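Local coordinates for EGF family domain-containing protein (Toxoplasma gondii, PDB 4Z80) that probably serves in host-cell invasion as an AMA-family surface protein that binds a RON2-type partner protein at the moving junction, at residues N97-G109 against T296-T308. Numbering follows the deposited sequence.
Sequences NYGKVIAFTKRDG and TQDFRSSTCAELT. With SO4 (sulfate ion), chain I.
CA atoms of Lys106 and Glu306 approach to 4.8 Å, where the type I turn Lys106 to Gly109 meets irregular loop 296-308. Arg107 N donates to the anti lone pair of Glu306 OE1 at 2.8 Å, nearly straight (176°). CG anti to the backbone N (chi1 -164°) and a bend at chi3 send the Arg107 guanidinium into the loop. NH2 donates to Cys304 O at 2.9 Å, in the guanidinium and carbonyl planes. NE donates to Ser301 O from above the carbonyl plane, opposite the face used by Cys304 N; two bent bonds join the arginine to the first and last carbonyls of the Ser301-Cys304 turn. The Glu306 carboxylate stacks, offset toward the rim, on one guanidinium face, the planes 16° apart. Loop 296-308 matches the AMA1 family of the PAN clan; disulfide Cys304-Cys317 ties it to the chain entering strand 318-321, antiparallel partner of strand 101-104. Water 1 links Thr105 O to Leu307 N, while Leu307 CD2 packs 4.1 Å from Phe104 CB. Extended Lys100 crosses Gln297 at about a right angle, NZ donating hydrogen bonds to Gln297 OE1 (2.8 Å) and Tyr57 O. Beside it, Ile102 CD1 lies 4.1 Å from Gln297 CG.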
loop_
_atom_site.group_PDB
_atom_site.type_symbol
_atom_site.label_atom_id
_atom_site.label_comp_id
_atom_site.label_asym_id
_atom_site.label_seq_id
_atom_site.Cartn_x
_atom_site.Cartn_y
_atom_site.Cartn_z
ATOM N N ASN A 97 2.600 -7.520 -0.751
ATOM C CA ASN A 97 3.940 -7.771 -0.250
ATOM C C ASN A 97 3.868 -7.991 1.249
ATOM O O ASN A 97 3.727 -7.053 2.022
ATOM C CB ASN A 97 4.858 -6.604 -0.608
ATOM C CG ASN A 97 6.314 -6.973 -0.546
ATOM O OD1 ASN A 97 6.718 -7.836 0.224
ATOM N ND2 ASN A 97 7.125 -6.308 -1.366
ATOM N N TYR A 98 3.904 -9.256 1.643
ATOM C CA TYR A 98 3.671 -9.612 3.034
ATOM C C TYR A 98 4.872 -9.301 3.922
ATOM O O TYR A 98 6.015 -9.670 3.616
ATOM C CB TYR A 98 3.281 -11.090 3.135
ATOM C CG TYR A 98 1.972 -11.375 2.427
ATOM C CD1 TYR A 98 0.762 -11.076 3.032
ATOM C CD2 TYR A 98 1.947 -11.921 1.148
ATOM C CE1 TYR A 98 -0.438 -11.313 2.389
ATOM C CE2 TYR A 98 0.747 -12.163 0.502
ATOM C CZ TYR A 98 -0.437 -11.854 1.131
ATOM O OH TYR A 98 -1.627 -12.094 0.482
ATOM N N GLY A 99 4.597 -8.609 5.015
ATOM C CA GLY A 99 5.600 -8.241 5.991
ATOM C C GLY A 99 6.212 -6.874 5.743
ATOM O O GLY A 99 6.866 -6.326 6.626
ATOM N N LYS A 100 5.999 -6.315 4.554
ATOM C CA LYS A 100 6.647 -5.060 4.170
ATOM C C LYS A 100 6.037 -3.847 4.865
ATOM O O LYS A 100 4.861 -3.537 4.683
ATOM C CB LYS A 100 6.581 -4.879 2.651
ATOM C CG LYS A 100 7.094 -3.531 2.125
ATOM C CD LYS A 100 7.135 -3.534 0.599
ATOM C CE LYS A 100 7.422 -2.164 0.002
ATOM N NZ LYS A 100 7.579 -2.240 -1.477
ATOM N N VAL A 101 6.870 -3.152 5.634
ATOM C CA VAL A 101 6.493 -1.935 6.343
ATOM C C VAL A 101 7.475 -0.825 5.967
ATOM O O VAL A 101 8.676 -1.084 5.833
ATOM C CB VAL A 101 6.510 -2.165 7.874
ATOM C CG1 VAL A 101 6.296 -0.867 8.645
ATOM C CG2 VAL A 101 5.459 -3.205 8.259
ATOM N N ILE A 102 6.974 0.393 5.804
ATOM C CA ILE A 102 7.844 1.543 5.587
ATOM C C ILE A 102 8.331 2.058 6.931
ATOM O O ILE A 102 7.580 2.680 7.681
ATOM C CB ILE A 102 7.134 2.659 4.811
ATOM C CG1 ILE A 102 6.526 2.112 3.514
ATOM C CG2 ILE A 102 8.114 3.786 4.517
ATOM C CD1 ILE A 102 7.493 1.312 2.626
ATOM N N ALA A 103 9.594 1.770 7.226
ATOM C CA ALA A 103 10.220 2.111 8.494
ATOM C C ALA A 103 10.881 3.473 8.431
ATOM O O ALA A 103 11.499 3.824 7.424
ATOM C CB ALA A 103 11.255 1.056 8.863
ATOM N N PHE A 104 10.751 4.233 9.507
ATOM C CA PHE A 104 11.494 5.476 9.672
ATOM C C PHE A 104 12.826 5.111 10.305
ATOM O O PHE A 104 12.856 4.398 11.301
ATOM C CB PHE A 104 10.734 6.469 10.538
ATOM C CG PHE A 104 9.645 7.203 9.804
ATOM C CD1 PHE A 104 8.603 6.518 9.199
ATOM C CD2 PHE A 104 9.655 8.588 9.727
ATOM C CE1 PHE A 104 7.605 7.210 8.517
ATOM C CE2 PHE A 104 8.649 9.276 9.057
ATOM C CZ PHE A 104 7.637 8.584 8.456
ATOM N N THR A 105 13.921 5.570 9.707
ATOM C CA THR A 105 15.258 5.172 10.132
ATOM C C THR A 105 16.234 6.344 10.137
ATOM O O THR A 105 15.922 7.444 9.681
ATOM C CB THR A 105 15.835 4.069 9.199
ATOM O OG1 THR A 105 16.150 4.638 7.923
ATOM C CG2 THR A 105 14.840 2.941 8.989
ATOM N N LYS A 106 17.434 6.092 10.646
ATOM C CA LYS A 106 18.550 6.974 10.358
ATOM C C LYS A 106 19.028 6.671 8.942
ATOM O O LYS A 106 18.586 5.701 8.320
ATOM C CB LYS A 106 19.659 6.796 11.386
ATOM C CG LYS A 106 19.207 7.237 12.763
ATOM C CD LYS A 106 20.354 7.450 13.707
ATOM C CE LYS A 106 21.169 8.674 13.317
ATOM N NZ LYS A 106 22.265 8.937 14.280
ATOM N N ARG A 107 19.925 7.498 8.425
ATOM C CA ARG A 107 20.365 7.355 7.044
ATOM C C ARG A 107 21.079 6.027 6.797
ATOM O O ARG A 107 21.102 5.537 5.668
ATOM C CB ARG A 107 21.275 8.525 6.668
ATOM C CG ARG A 107 21.488 8.691 5.175
ATOM C CD ARG A 107 22.134 10.028 4.837
ATOM N NE ARG A 107 21.295 11.135 5.274
ATOM C CZ ARG A 107 21.600 12.013 6.225
ATOM N NH1 ARG A 107 22.766 11.973 6.861
ATOM N NH2 ARG A 107 20.729 12.954 6.539
ATOM N N ASP A 108 21.654 5.441 7.845
ATOM C CA ASP A 108 22.307 4.147 7.715
ATOM C C ASP A 108 21.373 2.979 8.033
ATOM O O ASP A 108 21.809 1.835 8.152
ATOM C CB ASP A 108 23.562 4.088 8.602
ATOM C CG ASP A 108 23.257 4.182 10.085
ATOM O OD1 ASP A 108 22.076 4.343 10.456
ATOM O OD2 ASP A 108 24.217 4.111 10.887
ATOM N N GLY A 109 20.078 3.262 8.155
ATOM C CA GLY A 109 19.106 2.215 8.422
ATOM C C GLY A 109 18.915 1.861 9.891
ATOM O O GLY A 109 18.053 1.041 10.210
ATOM N N THR A 296 6.553 7.072 -2.005
ATOM C CA THR A 296 7.953 6.796 -1.690
ATOM C C THR A 296 8.060 5.566 -0.799
ATOM O O THR A 296 7.327 5.436 0.180
ATOM C CB THR A 296 8.603 8.014 -0.977
ATOM O OG1 THR A 296 8.598 9.152 -1.849
ATOM C CG2 THR A 296 10.036 7.715 -0.594
ATOM N N GLN A 297 8.984 4.668 -1.132
ATOM C CA GLN A 297 9.247 3.503 -0.291
ATOM C C GLN A 297 10.649 3.498 0.327
ATOM O O GLN A 297 10.881 2.830 1.325
ATOM C CB GLN A 297 9.023 2.235 -1.112
ATOM C CG GLN A 297 7.546 1.974 -1.399
ATOM C CD GLN A 297 7.338 1.313 -2.742
ATOM O OE1 GLN A 297 7.644 0.135 -2.915
ATOM N NE2 GLN A 297 6.858 2.079 -3.712
ATOM N N ASP A 298 11.570 4.264 -0.255
ATOM C CA ASP A 298 12.948 4.350 0.241
ATOM C C ASP A 298 13.473 5.754 -0.014
ATOM O O ASP A 298 13.353 6.262 -1.125
ATOM C CB ASP A 298 13.838 3.307 -0.453
ATOM C CG ASP A 298 15.186 3.119 0.231
ATOM O OD1 ASP A 298 16.065 3.990 0.085
ATOM O OD2 ASP A 298 15.381 2.070 0.883
ATOM N N PHE A 299 14.057 6.372 1.004
ATOM C CA PHE A 299 14.691 7.681 0.854
ATOM C C PHE A 299 15.834 7.727 1.847
ATOM O O PHE A 299 15.633 7.520 3.040
ATOM C CB PHE A 299 13.698 8.822 1.094
ATOM C CG PHE A 299 14.249 10.196 0.777
ATOM C CD1 PHE A 299 14.840 10.449 -0.449
ATOM C CD2 PHE A 299 14.152 11.233 1.690
ATOM C CE1 PHE A 299 15.337 11.704 -0.751
ATOM C CE2 PHE A 299 14.648 12.492 1.391
ATOM C CZ PHE A 299 15.244 12.725 0.167
ATOM N N ARG A 300 17.049 7.943 1.353
ATOM C CA ARG A 300 18.229 7.875 2.208
ATOM C C ARG A 300 19.310 8.845 1.733
ATOM O O ARG A 300 20.486 8.676 2.057
ATOM C CB ARG A 300 18.778 6.447 2.253
ATOM C CG ARG A 300 19.238 5.913 0.909
ATOM C CD ARG A 300 19.800 4.502 1.028
ATOM N NE ARG A 300 18.766 3.491 1.218
ATOM C CZ ARG A 300 19.013 2.219 1.512
ATOM N NH1 ARG A 300 20.266 1.803 1.661
ATOM N NH2 ARG A 300 18.005 1.367 1.658
ATOM N N SER A 301 18.898 9.860 0.982
ATOM C CA SER A 301 19.791 10.929 0.540
ATOM C C SER A 301 20.368 11.739 1.685
ATOM O O SER A 301 19.846 11.723 2.794
ATOM C CB SER A 301 19.036 11.872 -0.390
ATOM O OG SER A 301 18.562 11.177 -1.523
ATOM N N SER A 302 21.427 12.489 1.394
ATOM C CA SER A 302 22.056 13.334 2.393
ATOM C C SER A 302 21.102 14.384 2.953
ATOM O O SER A 302 21.330 14.908 4.039
ATOM C CB SER A 302 23.277 14.029 1.802
ATOM O OG SER A 302 22.906 14.835 0.712
ATOM N N THR A 303 20.036 14.675 2.212
ATOM C CA THR A 303 19.049 15.661 2.631
ATOM C C THR A 303 17.885 15.072 3.423
ATOM O O THR A 303 17.020 15.821 3.876
ATOM C CB THR A 303 18.452 16.385 1.420
ATOM O OG1 THR A 303 17.905 15.420 0.516
ATOM C CG2 THR A 303 19.511 17.210 0.704
ATOM N N CYS A 304 17.844 13.755 3.592
ATOM C CA CYS A 304 16.708 13.146 4.281
ATOM C C CYS A 304 16.780 13.485 5.769
ATOM O O CYS A 304 17.864 13.592 6.344
ATOM C CB CYS A 304 16.647 11.627 4.056
ATOM S SG CYS A 304 17.881 10.577 4.892
ATOM N N ALA A 305 15.613 13.678 6.376
ATOM C CA ALA A 305 15.524 13.968 7.801
ATOM C C ALA A 305 15.572 12.683 8.615
ATOM O O ALA A 305 14.788 11.767 8.384
ATOM C CB ALA A 305 14.243 14.743 8.106
ATOM N N GLU A 306 16.494 12.616 9.569
ATOM C CA GLU A 306 16.652 11.427 10.395
ATOM C C GLU A 306 15.749 11.469 11.629
ATOM O O GLU A 306 16.090 12.096 12.638
ATOM C CB GLU A 306 18.107 11.259 10.830
ATOM C CG GLU A 306 19.078 11.023 9.677
ATOM C CD GLU A 306 20.492 10.729 10.162
ATOM O OE1 GLU A 306 20.999 9.619 9.899
ATOM O OE2 GLU A 306 21.097 11.612 10.812
ATOM N N LEU A 307 14.603 10.793 11.504
ATOM C CA LEU A 307 13.620 10.534 12.573
ATOM C C LEU A 307 12.814 11.752 13.038
ATOM O O LEU A 307 11.604 11.634 13.234
ATOM C CB LEU A 307 14.301 9.881 13.780
ATOM C CG LEU A 307 14.888 8.481 13.535
ATOM C CD1 LEU A 307 15.586 7.956 14.785
ATOM C CD2 LEU A 307 13.822 7.487 13.074
ATOM N N THR A 308 13.457 12.901 13.222
ATOM C CA THR A 308 12.747 14.118 13.605
ATOM C C THR A 308 13.312 15.327 12.888
ATOM O O THR A 308 14.530 15.456 12.716
ATOM C CB THR A 308 12.803 14.358 15.137
ATOM O OG1 THR A 308 14.163 14.389 15.584
ATOM C CG2 THR A 308 12.075 13.255 15.883
HETATM S S SO4 I . 23.771 7.645 17.186
HETATM O O1 SO4 I . 24.826 8.118 16.294
HETATM O O2 SO4 I . 22.683 7.061 16.400
HETATM O O3 SO4 I . 23.273 8.784 17.965
HETATM O O4 SO4 I . 24.295 6.609 18.077
HETATM O O HOH W 1 13.503 8.886 9.719
HETATM O O HOH W 2 16.432 5.108 5.023
HETATM O O HOH W 3 23.089 7.647 9.769
#